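Local coordinates for protein enoyl-CoA hydratase carB homologue (Streptomyces cattleya, PDB 5O34) that probably catalyses carbon–carbon bond formation in thienamycin biosynthesis, as a crotonase-fold homologue of the carbapenem enzyme CarB, at residues D126-T129 with D130-T134. Numbering follows the deposited sequence.
Sequences DDIT and DLYTT
Two groups of Thr133 grip the carbonyl oxygen of Thr129: Thr133 OG1 donates to Thr129 O at 2.7 Å, and Thr133 N donates to the same Thr129 O at 2.8 Å. They arrive from opposite faces of the carbonyl plane, the hydroxyl well bent from the C=O direction at 128°, the amide straighter at 159°. The hydroxyl gets there because chi1 of 53° seats OG1 between the backbone N and the carbonyl carbon, folding it back over the preceding turn. One residue earlier, Tyr132 N bonds Ile128 O at 2.8 Å, almost linear at its hydrogen. Ile128 O also sits 3.3 Å above the plane of the Tyr132 ring, offset toward its rim, while the Ile128 side chain runs alongside the ring, pointing the same way. Asp130 N and Leu131 N continue the i to i+4 ladder to Asp126 O and Asp127 O. Asp126 and Asp130, one turn apart, share Arg267, which probably offsets their like charges; Asp127 pairs with Arg71. Within helix 120-137 of the crotonase-like fold, Ile128 and Leu131 pack against helices 71-86 and 152-158, whereas Thr129 and Thr133 meet helix 252-273, and Tyr132 stacks edge-to-face with Phe185 of helix 184-194.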
ATOM      1  N   ASP A 126      23.003 -12.375  -5.553  1.00 65.43           N
ATOM      2  CA  ASP A 126      23.386 -12.585  -4.152  1.00 64.61           C
ATOM      3  C   ASP A 126      23.970 -11.330  -3.499  1.00 65.77           C
ATOM      4  O   ASP A 126      23.641 -11.056  -2.350  1.00 65.16           O
ATOM      5  CB  ASP A 126      24.337 -13.784  -3.992  1.00 66.89           C
ATOM      6  CG  ASP A 126      23.650 -15.138  -4.013  1.00 80.61           C
ATOM      7  OD1 ASP A 126      22.626 -15.306  -3.299  1.00 82.18           O
ATOM      8  OD2 ASP A 126      24.156 -16.049  -4.708  1.00 85.21           O
ATOM      9  N   ASP A 127      24.792 -10.551  -4.228  1.00 61.68           N
ATOM     10  CA  ASP A 127      25.373  -9.305  -3.696  1.00 61.71           C
ATOM     11  C   ASP A 127      24.309  -8.204  -3.569  1.00 64.37           C
ATOM     12  O   ASP A 127      24.270  -7.508  -2.550  1.00 63.38           O
ATOM     13  CB  ASP A 127      26.586  -8.837  -4.529  1.00 63.62           C
ATOM     14  CG  ASP A 127      27.792  -9.760  -4.439  1.00 72.04           C
ATOM     15  OD1 ASP A 127      28.006 -10.363  -3.356  1.00 72.06           O
ATOM     16  OD2 ASP A 127      28.542  -9.858  -5.439  1.00 78.10           O
ATOM     17  N   ILE A 128      23.426  -8.090  -4.595  1.00 60.94           N
ATOM     18  CA  ILE A 128      22.276  -7.177  -4.693  1.00 60.86           C
ATOM     19  C   ILE A 128      21.342  -7.399  -3.509  1.00 61.15           C
ATOM     20  O   ILE A 128      21.002  -6.449  -2.793  1.00 60.71           O
ATOM     21  CB  ILE A 128      21.555  -7.415  -6.067  1.00 65.10           C
ATOM     22  CG1 ILE A 128      22.417  -6.898  -7.211  1.00 67.24           C
ATOM     23  CG2 ILE A 128      20.152  -6.768  -6.120  1.00 65.53           C
ATOM     24  CD1 ILE A 128      22.483  -5.391  -7.277  1.00 79.04           C
ATOM     25  N   THR A 129      20.953  -8.683  -3.293  1.00 54.50           N
ATOM     26  CA  THR A 129      20.067  -9.106  -2.213  1.00 52.87           C
ATOM     27  C   THR A 129      20.692  -8.796  -0.863  1.00 54.85           C
ATOM     28  O   THR A 129      20.009  -8.248  -0.004  1.00 54.36           O
ATOM     29  CB  THR A 129      19.656 -10.597  -2.362  1.00 55.48           C
ATOM     30  OG1 THR A 129      19.249 -10.861  -3.705  1.00 54.59           O
ATOM     31  CG2 THR A 129      18.532 -10.995  -1.410  1.00 51.90           C
ATOM     32  N   ASP A 130      21.996  -9.075  -0.704  1.00 51.27           N
ATOM     33  CA  ASP A 130      22.733  -8.799   0.537  1.00 50.91           C
ATOM     34  C   ASP A 130      22.818  -7.301   0.811  1.00 51.35           C
ATOM     35  O   ASP A 130      22.710  -6.901   1.967  1.00 51.32           O
ATOM     36  CB  ASP A 130      24.121  -9.479   0.548  1.00 53.12           C
ATOM     37  CG  ASP A 130      24.099 -11.010   0.635  1.00 64.94           C
ATOM     38  OD1 ASP A 130      22.998 -11.608   0.502  1.00 65.71           O
ATOM     39  OD2 ASP A 130      25.186 -11.611   0.805  1.00 70.57           O
ATOM     40  N   LEU A 131      22.919  -6.476  -0.252  1.00 45.45           N
ATOM     41  CA  LEU A 131      22.923  -5.020  -0.123  1.00 45.19           C
ATOM     42  C   LEU A 131      21.534  -4.510   0.274  1.00 48.45           C
ATOM     43  O   LEU A 131      21.429  -3.794   1.271  1.00 47.68           O
ATOM     44  CB  LEU A 131      23.449  -4.315  -1.396  1.00 45.21           C
ATOM     45  CG  LEU A 131      23.341  -2.768  -1.439  1.00 49.63           C
ATOM     46  CD1 LEU A 131      24.084  -2.113  -0.293  1.00 49.41           C
ATOM     47  CD2 LEU A 131      23.825  -2.220  -2.760  1.00 51.21           C
ATOM     48  N   TYR A 132      20.467  -4.913  -0.461  1.00 44.13           N
ATOM     49  CA  TYR A 132      19.102  -4.467  -0.146  1.00 43.84           C
ATOM     50  C   TYR A 132      18.654  -4.909   1.245  1.00 49.29           C
ATOM     51  O   TYR A 132      18.051  -4.111   1.968  1.00 48.41           O
ATOM     52  CB  TYR A 132      18.084  -4.904  -1.212  1.00 44.17           C
ATOM     53  CG  TYR A 132      18.375  -4.444  -2.625  1.00 44.02           C
ATOM     54  CD1 TYR A 132      19.129  -3.292  -2.871  1.00 46.16           C
ATOM     55  CD2 TYR A 132      17.830  -5.107  -3.717  1.00 43.69           C
ATOM     56  CE1 TYR A 132      19.376  -2.850  -4.172  1.00 44.33           C
ATOM     57  CE2 TYR A 132      18.044  -4.654  -5.019  1.00 44.10           C
ATOM     58  CZ  TYR A 132      18.836  -3.539  -5.240  1.00 48.62           C
ATOM     59  OH  TYR A 132      19.105  -3.134  -6.520  1.00 51.72           O
ATOM     60  N   THR A 133      18.988  -6.160   1.641  1.00 46.89           N
ATOM     61  CA  THR A 133      18.620  -6.681   2.960  1.00 46.77           C
ATOM     62  C   THR A 133      19.347  -5.969   4.088  1.00 52.99           C
ATOM     63  O   THR A 133      18.706  -5.705   5.106  1.00 53.44           O
ATOM     64  CB  THR A 133      18.747  -8.215   3.075  1.00 49.76           C
ATOM     65  OG1 THR A 133      20.047  -8.647   2.666  1.00 50.97           O
ATOM     66  CG2 THR A 133      17.660  -8.957   2.289  1.00 43.20           C
ATOM     67  N   THR A 134      20.651  -5.620   3.920  1.00 50.75           N
ATOM     68  CA  THR A 134      21.413  -4.951   4.990  1.00 50.67           C
ATOM     69  C   THR A 134      20.924  -3.490   5.175  1.00 53.74           C
ATOM     70  O   THR A 134      20.587  -3.118   6.302  1.00 54.12           O
ATOM     71  CB  THR A 134      22.952  -5.115   4.825  1.00 64.28           C
ATOM     72  OG1 THR A 134      23.605  -4.709   6.027  1.00 68.23           O
ATOM     73  CG2 THR A 134      23.527  -4.302   3.684  1.00 66.93           C
TER